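Local coordinates for protein peptidase (Yersinia bercovieri, PDB 5NYW) that is of unknown function but, as an ancestral beta-subunit (Anbu) of the proteasome and HslV family, is probably a peptidase of the Ntn-hydrolase type, at residues V77-E82 and G124-H129; V45-G50 and N113-G118. All blocks are in the same frame, centred on the assembly; numbering follows the deposited sequence.

In the fold
Both contacts involve the five-stranded antiparallel sheet of the proteasome-type sandwich; interaction 1 also brings in helix 80-98, which packs on one face of it. Interaction 2 joins strands 42-50 and 112-120 in mid-sheet; interaction 1 sets the helix start on strand 126-130, the next across. Their centres lie about 12 Å apart, and strand 112-120 links them: Phe128 N meets Leu116 O at 2.6 Å, and His129 NE2 meets Asn113 OD1 at 2.7 Å, both probable hydrogen bonds. Interaction 2 is centred about 6 Å from the centre of the chain, interaction 1 about 15 Å, where it reaches a neighbouring subunit. A bound PEG (di(hydroxyethyl)ether) lies about 11 Å from the Ser48 side chain.

Interaction 1. Residues V77-E82 and G124-H129; sequences VASMYE and GLRLFH
Met80 and Arg126 bring the first turn of helix 80-98 against strand 126-130, their CA atoms 6.4 Å apart, with no hydrogen bond between the two segments. Ser79 is the N-cap: its OG accepts a weak bond from Glu82 N, while Glu82 OE1 takes Ala78 N at 2.8 Å from above the carboxylate plane. Met80 points at the strand and runs past Arg126 in the opposite direction, the methylene groups lying alongside, with Met80 CB 3.6 Å from Arg126 CD. With CG anti to the backbone N (chi1 -160°), Met80 CG reaches the edge of the Phe128 ring, 3.6 Å from Phe128 CE1; bends at chi2 and chi3 fold SD and CE back beyond it. Phe128 CZ in turn approaches Tyr81 CA at 3.9 Å. The arginine chain bends at chi3 (77°), and its guanidinium passes over the start of the helix: Tyr81 N lies 3.8 Å above one face, offset toward the rim, and Tyr81 CB is 3.7 Å from Arg126 NH1. The Tyr81 ring is turned 28° from the guanidinium plane. Outside the two segments, Arg126 NE forms a salt bridge with Glu138, and Tyr81 OH is hydrogen-bonded to Ser57 and Arg97 of a second subunit. The helix start thus rests on the strand through Met80 and Phe128 and under the guanidinium of Arg126; the polar partners lie outside, the arginine charge paired within the sheet and the tyrosine hydroxyl tying this corner of the fold to the subunit interface.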
loop_
_atom_site.group_PDB
_atom_site.type_symbol
_atom_site.label_atom_id
_atom_site.label_comp_id
_atom_site.label_asym_id
_atom_site.label_seq_id
_atom_site.Cartn_x
_atom_site.Cartn_y
_atom_site.Cartn_z
ATOM N N VAL L 77 -16.589 21.286 28.292
ATOM C CA VAL L 77 -16.319 21.958 27.016
ATOM C C VAL L 77 -16.703 23.432 27.200
ATOM O O VAL L 77 -17.687 23.754 27.882
ATOM C CB VAL L 77 -17.092 21.357 25.795
ATOM C CG1 VAL L 77 -16.555 19.971 25.443
ATOM C CG2 VAL L 77 -18.592 21.296 26.048
ATOM N N ALA L 78 -15.899 24.325 26.635
ATOM C CA ALA L 78 -16.084 25.765 26.839
ATOM C C ALA L 78 -17.237 26.352 26.016
ATOM O O ALA L 78 -17.866 27.322 26.440
ATOM C CB ALA L 78 -14.789 26.509 26.543
ATOM N N SER L 79 -17.500 25.775 24.843
ATOM C CA SER L 79 -18.565 26.260 23.956
ATOM C C SER L 79 -19.377 25.117 23.337
ATOM O O SER L 79 -18.983 23.952 23.378
ATOM C CB SER L 79 -17.979 27.127 22.840
ATOM O OG SER L 79 -17.177 26.357 21.962
ATOM N N MET L 80 -20.522 25.468 22.768
ATOM C CA MET L 80 -21.380 24.513 22.093
ATOM C C MET L 80 -20.665 23.919 20.881
ATOM O O MET L 80 -20.901 22.766 20.511
ATOM C CB MET L 80 -22.677 25.194 21.659
ATOM C CG MET L 80 -23.839 24.260 21.371
ATOM S SD MET L 80 -24.346 23.448 22.878
ATOM C CE MET L 80 -24.705 24.907 23.833
ATOM N N TYR L 81 -19.775 24.704 20.280
ATOM C CA TYR L 81 -19.002 24.235 19.140
ATOM C C TYR L 81 -18.116 23.055 19.534
ATOM O O TYR L 81 -17.976 22.096 18.765
ATOM C CB TYR L 81 -18.142 25.367 18.549
ATOM C CG TYR L 81 -17.385 24.903 17.337
ATOM C CD1 TYR L 81 -16.118 24.335 17.465
ATOM C CD2 TYR L 81 -17.952 24.986 16.065
ATOM C CE1 TYR L 81 -15.427 23.869 16.365
ATOM C CE2 TYR L 81 -17.264 24.533 14.948
ATOM C CZ TYR L 81 -15.992 23.969 15.114
ATOM O OH TYR L 81 -15.272 23.496 14.039
ATOM N N GLU L 82 -17.508 23.144 20.722
ATOM C CA GLU L 82 -16.657 22.077 21.250
ATOM C C GLU L 82 -17.504 20.881 21.635
ATOM O O GLU L 82 -17.109 19.739 21.459
ATOM C CB GLU L 82 -15.864 22.558 22.470
ATOM C CG GLU L 82 -14.909 23.713 22.193
ATOM C CD GLU L 82 -14.092 24.087 23.414
ATOM O OE1 GLU L 82 -14.292 23.454 24.474
ATOM O OE2 GLU L 82 -13.269 25.027 23.323
ATOM N N GLY L 124 -24.618 32.743 23.337
ATOM C CA GLY L 124 -26.034 32.683 23.029
ATOM C C GLY L 124 -26.467 31.263 22.712
ATOM O O GLY L 124 -25.751 30.301 22.958
ATOM N N LEU L 125 -27.670 31.126 22.189
ATOM C CA LEU L 125 -28.185 29.822 21.820
ATOM C C LEU L 125 -27.456 29.255 20.640
ATOM O O LEU L 125 -27.184 29.974 19.688
ATOM C CB LEU L 125 -29.650 29.919 21.470
ATOM C CG LEU L 125 -30.461 30.686 22.478
ATOM C CD1 LEU L 125 -31.789 30.881 21.825
ATOM C CD2 LEU L 125 -30.560 29.904 23.771
ATOM N N ARG L 126 -27.143 27.964 20.687
ATOM C CA ARG L 126 -26.571 27.307 19.516
ATOM C C ARG L 126 -27.248 25.959 19.284
ATOM O O ARG L 126 -27.639 25.275 20.228
ATOM C CB ARG L 126 -25.058 27.146 19.668
ATOM C CG ARG L 126 -24.357 28.467 19.865
ATOM C CD ARG L 126 -22.842 28.360 19.885
ATOM N NE ARG L 126 -22.271 28.210 18.549
ATOM C CZ ARG L 126 -20.967 28.238 18.300
ATOM N NH1 ARG L 126 -20.111 28.433 19.299
ATOM N NH2 ARG L 126 -20.516 28.101 17.054
ATOM N N LEU L 127 -27.413 25.603 18.014
ATOM C CA LEU L 127 -28.085 24.366 17.608
ATOM C C LEU L 127 -27.323 23.695 16.468
ATOM O O LEU L 127 -27.011 24.354 15.485
ATOM C CB LEU L 127 -29.521 24.658 17.170
ATOM C CG LEU L 127 -30.311 23.518 16.519
ATOM C CD1 LEU L 127 -30.492 22.371 17.484
ATOM C CD2 LEU L 127 -31.657 24.001 15.960
ATOM N N PHE L 128 -27.013 22.402 16.604
ATOM C CA PHE L 128 -26.256 21.654 15.585
ATOM C C PHE L 128 -26.970 20.400 15.103
ATOM O O PHE L 128 -27.767 19.786 15.832
ATOM C CB PHE L 128 -24.856 21.202 16.080
ATOM C CG PHE L 128 -23.901 22.335 16.409
ATOM C CD1 PHE L 128 -24.054 23.098 17.563
ATOM C CD2 PHE L 128 -22.900 22.683 15.518
ATOM C CE1 PHE L 128 -23.185 24.136 17.853
ATOM C CE2 PHE L 128 -22.048 23.730 15.788
ATOM C CZ PHE L 128 -22.188 24.460 16.960
ATOM N N HIS L 129 -26.677 20.026 13.861
ATOM C CA HIS L 129 -27.054 18.724 13.329
ATOM C C HIS L 129 -25.784 17.909 13.091
ATOM O O HIS L 129 -25.000 18.258 12.219
ATOM C CB HIS L 129 -27.889 18.888 12.033
ATOM C CG HIS L 129 -28.188 17.603 11.317
ATOM N ND1 HIS L 129 -28.984 17.553 10.187
ATOM C CD2 HIS L 129 -27.785 16.329 11.533
ATOM C CE1 HIS L 129 -29.071 16.311 9.761
ATOM N NE2 HIS L 129 -28.343 15.545 10.557
#

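Interaction 2. Residues V45-G50 and N113-G118; sequences VVQSAG and NLLLGG
Gln47 and Leu115 form the central hydrogen-bonded pair of two antiparallel strands, 45-50 and 113-118, whose axes come within 4.6 Å at 165°. The ladder is tighter toward Val45: Val45 N reaches Gly117 O at 2.8 Å, as Gln47 N does Leu115 O. Leu115 N answers to Gln47 O in the carbonyl plane, on a lone pair. Between these rungs the CA-H groups of Val46 and Leu116 point at the carbonyl oxygens of Leu115 and Val45, both at 3.2 Å. Toward Ala49 the ladder relaxes: Ala49 N to Asn113 O and Asn113 N to Ala49 O are each 3.3 Å, the second donor lying 49° out of the carbonyl plane. Here Asn113 is partly exposed and the adjoining Gly50 is exposed. On one face the Gln47 amide crosses Leu115, its OE1 3.6 Å from Leu115 CB, while Gln47 NE2 bonds to Ser16 OG and Val4 O. On the other, Val46 CG2 meets Leu116 CD1 loosely at 4.2 Å, and Leu114 CD2 reaches back over the partner strand, 3.5 Å from Gln47 O and beside Ser48 OG. The Leu115 face packs on strands 2-7 and 145-149 of the second sheet; the Leu114 and Leu116 face lies under helices 52-65 and 80-98, so that the pair forms part of one of the two sheets in the alpha-beta-beta-alpha sandwich of the proteasome-type fold.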
loop_
_atom_site.group_PDB
_atom_site.type_symbol
_atom_site.label_atom_id
_atom_site.label_comp_id
_atom_site.label_asym_id
_atom_site.label_seq_id
_atom_site.Cartn_x
_atom_site.Cartn_y
_atom_site.Cartn_z
ATOM N N VAL L 45 -29.116 19.768 25.068
ATOM C CA VAL L 45 -30.108 18.780 24.642
ATOM C C VAL L 45 -29.615 17.963 23.458
ATOM O O VAL L 45 -29.158 18.520 22.450
ATOM C CB VAL L 45 -31.444 19.453 24.248
ATOM C CG1 VAL L 45 -32.449 18.416 23.755
ATOM C CG2 VAL L 45 -32.011 20.220 25.423
ATOM N N VAL L 46 -29.719 16.643 23.577
ATOM C CA VAL L 46 -29.348 15.748 22.488
ATOM C C VAL L 46 -30.547 14.934 22.016
ATOM O O VAL L 46 -31.200 14.267 22.823
ATOM C CB VAL L 46 -28.235 14.779 22.918
ATOM C CG1 VAL L 46 -27.922 13.816 21.791
ATOM C CG2 VAL L 46 -26.980 15.547 23.334
ATOM N N GLN L 47 -30.842 14.968 20.719
ATOM C CA GLN L 47 -31.957 14.175 20.204
ATOM C C GLN L 47 -31.490 13.062 19.273
ATOM O O GLN L 47 -30.592 13.271 18.455
ATOM C CB GLN L 47 -32.949 15.081 19.480
ATOM C CG GLN L 47 -33.743 15.990 20.408
ATOM C CD GLN L 47 -34.459 17.092 19.643
ATOM O OE1 GLN L 47 -33.820 17.957 19.038
ATOM N NE2 GLN L 47 -35.789 17.057 19.651
ATOM N N SER L 48 -32.136 11.900 19.360
ATOM C CA SER L 48 -31.649 10.723 18.655
ATOM C C SER L 48 -32.597 10.207 17.593
ATOM O O SER L 48 -33.825 10.151 17.784
ATOM C CB SER L 48 -31.355 9.575 19.627
ATOM O OG SER L 48 -30.412 9.950 20.601
ATOM N N ALA L 49 -31.972 9.801 16.490
ATOM C CA ALA L 49 -32.599 9.120 15.377
ATOM C C ALA L 49 -31.607 8.143 14.748
ATOM O O ALA L 49 -30.400 8.277 14.905
ATOM C CB ALA L 49 -33.061 10.111 14.358
ATOM N N GLY L 50 -32.124 7.151 14.046
ATOM C CA GLY L 50 -31.285 6.171 13.408
ATOM C C GLY L 50 -31.141 4.990 14.329
ATOM O O GLY L 50 -31.982 4.793 15.209
ATOM N N ASN L 113 -28.192 10.011 13.214
ATOM C CA ASN L 113 -28.157 11.459 13.138
ATOM C C ASN L 113 -28.544 11.967 14.511
ATOM O O ASN L 113 -29.359 11.336 15.204
ATOM C CB ASN L 113 -29.104 12.009 12.057
ATOM C CG ASN L 113 -28.509 11.946 10.660
ATOM O OD1 ASN L 113 -27.961 12.931 10.171
ATOM N ND2 ASN L 113 -28.623 10.793 10.010
ATOM N N LEU L 114 -27.922 13.069 14.919
ATOM C CA LEU L 114 -28.208 13.678 16.205
ATOM C C LEU L 114 -28.484 15.161 16.071
ATOM O O LEU L 114 -27.979 15.806 15.150
ATOM C CB LEU L 114 -27.047 13.464 17.180
ATOM C CG LEU L 114 -26.625 12.019 17.413
ATOM C CD1 LEU L 114 -25.444 11.994 18.322
ATOM C CD2 LEU L 114 -27.761 11.288 18.047
ATOM N N LEU L 115 -29.292 15.691 16.992
ATOM C CA LEU L 115 -29.423 17.134 17.158
ATOM C C LEU L 115 -28.867 17.525 18.534
ATOM O O LEU L 115 -29.057 16.815 19.535
ATOM C CB LEU L 115 -30.876 17.591 16.999
ATOM C CG LEU L 115 -31.492 17.380 15.610
ATOM C CD1 LEU L 115 -32.847 18.020 15.520
ATOM C CD2 LEU L 115 -30.590 17.884 14.498
ATOM N N LEU L 116 -28.133 18.629 18.549
ATOM C CA LEU L 116 -27.524 19.175 19.751
ATOM C C LEU L 116 -27.851 20.634 19.862
ATOM O O LEU L 116 -27.510 21.404 18.978
ATOM C CB LEU L 116 -26.014 19.000 19.719
ATOM C CG LEU L 116 -25.193 19.771 20.754
ATOM C CD1 LEU L 116 -25.408 19.227 22.169
ATOM C CD2 LEU L 116 -23.726 19.734 20.352
ATOM N N GLY L 117 -28.532 21.024 20.929
ATOM C CA GLY L 117 -28.924 22.410 21.062
ATOM C C GLY L 117 -28.867 22.871 22.491
ATOM O O GLY L 117 -28.985 22.073 23.416
ATOM N N GLY L 118 -28.699 24.167 22.687
ATOM C CA GLY L 118 -28.714 24.684 24.036
ATOM C C GLY L 118 -27.870 25.911 24.240
ATOM O O GLY L 118 -27.587 26.668 23.291
#